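Local atomic coordinates of proteasome assembly chaperone family protein (Pyrococcus furiosus, PDB entry 3VR0), a protein that activates the archaeal proteasome and is a homologue of the proteasome assembly chaperones. Residues G41-L53 / S214-L228. Numbering follows the deposited sequence.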
loop_
_atom_site.group_PDB
_atom_site.type_symbol
_atom_site.label_atom_id
_atom_site.label_comp_id
_atom_site.label_asym_id
_atom_site.label_seq_id
_atom_site.Cartn_x
_atom_site.Cartn_y
_atom_site.Cartn_z
ATOM N N GLY C 41 2.524 2.307 -21.878
ATOM C CA GLY C 41 3.454 1.208 -21.610
ATOM C C GLY C 41 4.779 1.530 -22.296
ATOM O O GLY C 41 5.015 2.671 -22.674
ATOM N N ILE C 42 5.640 0.525 -22.431
ATOM C CA ILE C 42 6.974 0.684 -23.044
ATOM C C ILE C 42 6.885 1.437 -24.383
ATOM O O ILE C 42 6.183 0.997 -25.309
ATOM C CB ILE C 42 7.649 -0.703 -23.284
ATOM C CG1 ILE C 42 7.736 -1.529 -21.979
ATOM C CG2 ILE C 42 9.040 -0.558 -23.985
ATOM C CD1 ILE C 42 8.346 -0.792 -20.866
ATOM N N GLY C 43 7.570 2.579 -24.456
ATOM C CA GLY C 43 7.761 3.320 -25.712
ATOM C C GLY C 43 6.500 3.930 -26.283
ATOM O O GLY C 43 6.499 4.397 -27.403
ATOM N N LEU C 44 5.443 3.951 -25.473
ATOM C CA LEU C 44 4.069 4.285 -25.874
ATOM C C LEU C 44 3.636 3.536 -27.112
ATOM O O LEU C 44 2.841 4.039 -27.875
ATOM C CB LEU C 44 3.848 5.796 -25.976
ATOM C CG LEU C 44 3.982 6.546 -24.654
ATOM C CD1 LEU C 44 4.097 8.050 -24.874
ATOM C CD2 LEU C 44 2.851 6.217 -23.680
ATOM N N VAL C 45 4.178 2.337 -27.281
ATOM C CA VAL C 45 3.961 1.525 -28.461
ATOM C C VAL C 45 2.497 1.119 -28.651
ATOM O O VAL C 45 1.923 1.391 -29.701
ATOM C CB VAL C 45 4.807 0.212 -28.442
ATOM C CG1 VAL C 45 4.329 -0.729 -29.539
ATOM C CG2 VAL C 45 6.277 0.497 -28.610
ATOM N N GLY C 46 1.940 0.426 -27.647
ATOM C CA GLY C 46 0.542 -0.028 -27.657
ATOM C C GLY C 46 -0.396 1.150 -27.816
ATOM O O GLY C 46 -1.335 1.094 -28.597
ATOM N N LYS C 47 -0.131 2.228 -27.087
ATOM C CA LYS C 47 -0.962 3.417 -27.174
ATOM C C LYS C 47 -0.992 4.099 -28.557
ATOM O O LYS C 47 -2.066 4.445 -29.050
ATOM C CB LYS C 47 -0.593 4.422 -26.101
ATOM C CG LYS C 47 -1.471 5.662 -26.164
ATOM C CD LYS C 47 -1.149 6.622 -25.039
ATOM C CE LYS C 47 -2.115 7.807 -25.051
ATOM N NZ LYS C 47 -2.268 8.354 -23.680
ATOM N N LEU C 48 0.179 4.319 -29.161
ATOM C CA LEU C 48 0.254 4.927 -30.497
ATOM C C LEU C 48 -0.461 4.077 -31.501
ATOM O O LEU C 48 -1.214 4.580 -32.304
ATOM C CB LEU C 48 1.694 5.093 -30.983
ATOM C CG LEU C 48 2.498 6.233 -30.385
ATOM C CD1 LEU C 48 3.913 6.055 -30.888
ATOM C CD2 LEU C 48 1.945 7.574 -30.822
ATOM N N ALA C 49 -0.187 2.792 -31.436
ATOM C CA ALA C 49 -0.827 1.790 -32.253
ATOM C C ALA C 49 -2.367 1.882 -32.093
ATOM O O ALA C 49 -3.066 1.989 -33.089
ATOM C CB ALA C 49 -0.325 0.442 -31.896
ATOM N N ALA C 50 -2.885 1.873 -30.861
ATOM C CA ALA C 50 -4.341 1.914 -30.672
ATOM C C ALA C 50 -4.964 3.216 -31.138
ATOM O O ALA C 50 -6.018 3.186 -31.786
ATOM C CB ALA C 50 -4.758 1.608 -29.208
ATOM N N GLU C 51 -4.318 4.346 -30.833
ATOM C CA GLU C 51 -4.829 5.655 -31.257
ATOM C C GLU C 51 -4.865 5.783 -32.778
ATOM O O GLU C 51 -5.807 6.357 -33.347
ATOM C CB GLU C 51 -4.022 6.794 -30.693
ATOM C CG GLU C 51 -4.254 7.018 -29.195
ATOM C CD GLU C 51 -3.361 8.118 -28.671
ATOM O OE1 GLU C 51 -2.249 8.295 -29.213
ATOM O OE2 GLU C 51 -3.779 8.840 -27.752
ATOM N N HIS C 52 -3.851 5.237 -33.431
ATOM C CA HIS C 52 -3.810 5.290 -34.869
ATOM C C HIS C 52 -4.923 4.424 -35.426
ATOM O O HIS C 52 -5.567 4.789 -36.403
ATOM C CB HIS C 52 -2.467 4.825 -35.429
ATOM C CG HIS C 52 -2.347 5.060 -36.897
ATOM N ND1 HIS C 52 -2.506 6.311 -37.459
ATOM C CD2 HIS C 52 -2.128 4.210 -37.924
ATOM C CE1 HIS C 52 -2.376 6.222 -38.772
ATOM N NE2 HIS C 52 -2.131 4.961 -39.078
ATOM N N LEU C 53 -5.149 3.275 -34.792
ATOM C CA LEU C 53 -6.220 2.400 -35.221
ATOM C C LEU C 53 -7.588 3.059 -34.989
ATOM O O LEU C 53 -8.432 3.038 -35.874
ATOM C CB LEU C 53 -6.117 1.019 -34.593
ATOM C CG LEU C 53 -7.114 -0.058 -35.011
ATOM C CD1 LEU C 53 -6.943 -0.501 -36.502
ATOM C CD2 LEU C 53 -6.922 -1.239 -34.061
ATOM N N SER C 214 11.654 -1.983 -28.623
ATOM C CA SER C 214 11.704 -0.544 -28.475
ATOM C C SER C 214 12.816 -0.176 -27.496
ATOM O O SER C 214 13.130 -0.948 -26.587
ATOM C CB SER C 214 10.386 -0.038 -27.902
ATOM O OG SER C 214 10.418 1.371 -27.825
ATOM N N LEU C 215 13.377 1.014 -27.674
ATOM C CA LEU C 215 14.382 1.543 -26.753
ATOM C C LEU C 215 13.676 1.848 -25.439
ATOM O O LEU C 215 14.184 1.527 -24.354
ATOM C CB LEU C 215 15.057 2.790 -27.325
ATOM C CG LEU C 215 15.808 2.651 -28.674
ATOM C CD1 LEU C 215 16.587 3.945 -28.988
ATOM C CD2 LEU C 215 16.738 1.391 -28.771
ATOM N N GLY C 216 12.492 2.448 -25.539
ATOM C CA GLY C 216 11.589 2.497 -24.404
ATOM C C GLY C 216 11.380 3.846 -23.761
ATOM O O GLY C 216 10.325 4.085 -23.164
ATOM N N TYR C 217 12.363 4.729 -23.876
ATOM C CA TYR C 217 12.269 6.048 -23.260
ATOM C C TYR C 217 11.894 7.081 -24.288
ATOM O O TYR C 217 11.859 8.276 -24.006
ATOM C CB TYR C 217 13.575 6.444 -22.534
ATOM C CG TYR C 217 14.846 5.857 -23.112
ATOM C CD1 TYR C 217 15.514 6.477 -24.185
ATOM C CD2 TYR C 217 15.386 4.682 -22.577
ATOM C CE1 TYR C 217 16.701 5.918 -24.724
ATOM C CE2 TYR C 217 16.564 4.119 -23.092
ATOM C CZ TYR C 217 17.214 4.736 -24.167
ATOM O OH TYR C 217 18.373 4.152 -24.652
ATOM N N ILE C 218 11.619 6.607 -25.491
ATOM C CA ILE C 218 11.155 7.467 -26.565
ATOM C C ILE C 218 9.735 7.086 -26.972
ATOM O O ILE C 218 9.390 5.908 -26.955
ATOM C CB ILE C 218 12.067 7.313 -27.809
ATOM C CG1 ILE C 218 12.271 5.817 -28.149
ATOM C CG2 ILE C 218 13.398 7.999 -27.564
ATOM C CD1 ILE C 218 12.365 5.493 -29.672
ATOM N N VAL C 219 8.923 8.071 -27.340
ATOM C CA VAL C 219 7.705 7.794 -28.087
ATOM C C VAL C 219 8.076 7.105 -29.409
ATOM O O VAL C 219 8.624 7.722 -30.300
ATOM C CB VAL C 219 6.924 9.048 -28.350
ATOM C CG1 VAL C 219 5.592 8.707 -28.956
ATOM C CG2 VAL C 219 6.707 9.795 -27.046
ATOM N N ASP C 220 7.784 5.815 -29.504
ATOM C CA ASP C 220 8.273 4.967 -30.581
ATOM C C ASP C 220 7.239 4.683 -31.701
ATOM O O ASP C 220 6.696 3.585 -31.808
ATOM C CB ASP C 220 8.797 3.669 -29.974
ATOM C CG ASP C 220 9.738 2.935 -30.888
ATOM O OD1 ASP C 220 9.847 3.294 -32.086
ATOM O OD2 ASP C 220 10.362 1.968 -30.409
ATOM N N ALA C 221 6.995 5.685 -32.531
ATOM C CA ALA C 221 6.025 5.580 -33.633
ATOM C C ALA C 221 6.309 4.443 -34.570
ATOM O O ALA C 221 5.364 3.831 -35.076
ATOM C CB ALA C 221 5.924 6.872 -34.397
ATOM N N LYS C 222 7.597 4.128 -34.786
ATOM C CA LYS C 222 8.001 3.086 -35.758
ATOM C C LYS C 222 7.768 1.664 -35.248
ATOM O O LYS C 222 7.418 0.761 -36.021
ATOM C CB LYS C 222 9.479 3.299 -36.201
ATOM C CG LYS C 222 10.133 2.176 -37.051
ATOM C CD LYS C 222 11.349 2.752 -37.853
ATOM C CE LYS C 222 12.491 1.729 -38.051
ATOM N NZ LYS C 222 12.165 0.650 -39.058
ATOM N N ALA C 223 7.993 1.437 -33.949
ATOM C CA ALA C 223 7.659 0.130 -33.424
ATOM C C ALA C 223 6.117 -0.010 -33.374
ATOM O O ALA C 223 5.579 -1.080 -33.616
ATOM C CB ALA C 223 8.351 -0.164 -32.054
ATOM N N ALA C 224 5.432 1.087 -33.088
ATOM C CA ALA C 224 3.953 1.124 -33.100
ATOM C C ALA C 224 3.442 0.660 -34.483
ATOM O O ALA C 224 2.561 -0.225 -34.585
ATOM C CB ALA C 224 3.460 2.510 -32.784
ATOM N N LYS C 225 4.048 1.212 -35.538
ATOM C CA LYS C 225 3.746 0.789 -36.908
ATOM C C LYS C 225 3.869 -0.722 -37.072
ATOM O O LYS C 225 2.953 -1.394 -37.587
ATOM C CB LYS C 225 4.624 1.546 -37.934
ATOM C CG LYS C 225 4.367 1.063 -39.381
ATOM C CD LYS C 225 4.863 2.049 -40.422
ATOM C CE LYS C 225 4.871 1.400 -41.792
ATOM N NZ LYS C 225 5.856 2.110 -42.672
ATOM N N ALA C 226 4.982 -1.272 -36.595
ATOM C CA ALA C 226 5.221 -2.693 -36.769
ATOM C C ALA C 226 4.206 -3.548 -36.030
ATOM O O ALA C 226 3.735 -4.569 -36.548
ATOM C CB ALA C 226 6.611 -3.038 -36.318
ATOM N N VAL C 227 3.885 -3.158 -34.797
ATOM C CA VAL C 227 2.900 -3.924 -34.007
ATOM C C VAL C 227 1.531 -3.855 -34.703
ATOM O O VAL C 227 0.842 -4.855 -34.845
ATOM C CB VAL C 227 2.813 -3.371 -32.548
ATOM C CG1 VAL C 227 1.587 -3.921 -31.827
ATOM C CG2 VAL C 227 4.118 -3.720 -31.765
ATOM N N LEU C 228 1.168 -2.663 -35.132
ATOM C CA LEU C 228 -0.140 -2.418 -35.724
ATOM C C LEU C 228 -0.293 -3.065 -37.116
ATOM O O LEU C 228 -1.425 -3.419 -37.507
ATOM C CB LEU C 228 -0.413 -0.919 -35.820
ATOM C CG LEU C 228 -1.851 -0.678 -36.276
ATOM C CD1 LEU C 228 -2.853 -1.348 -35.272
ATOM C CD2 LEU C 228 -2.080 0.781 -36.422
#
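Asp220 N donates to Gly43 O across the contact (2.8 Å, N-H...O 165°), and Gly43 N in turn reaches Gly216 O through a long, weak bond. A side chain on Gly43 would strike Ser214 OG. One helical turn on, Ala224 CB sits 3.6 Å from both Leu48 CB and Val45 O; the axes of 45-53 and 221-228 approach to 8.1 Å, crossing at -63°, a closeness consistent with the small methyl. Val45 splits its branches: CG1, anti to the backbone N (chi1 168°), meets Val227 CG2 at 3.7 Å, while CG2 faces Ala223 CB. Farther along, Leu228 CD2 meets the His52 ring edge in plane, 3.7 Å from His52 CD2; His52 NE2 is held by Asp240 O. In this PAC2-family fold the two helices cross against one face of the central mixed sheet, where Met141 of strand 137-145 touches Ala49 and Val227. Behind the first shell, Asp220 N-caps helix 221-235: OD1 takes Ala223 N from above the carboxylate plane, and OD2 receives Ser214 OG (2.7 Å) on its anti lone pair. With an alanine in place of Asp220, the first turn of helix 221-235 is likely to lose its side-chain cap and the Ser214 hydroxyl this acceptor.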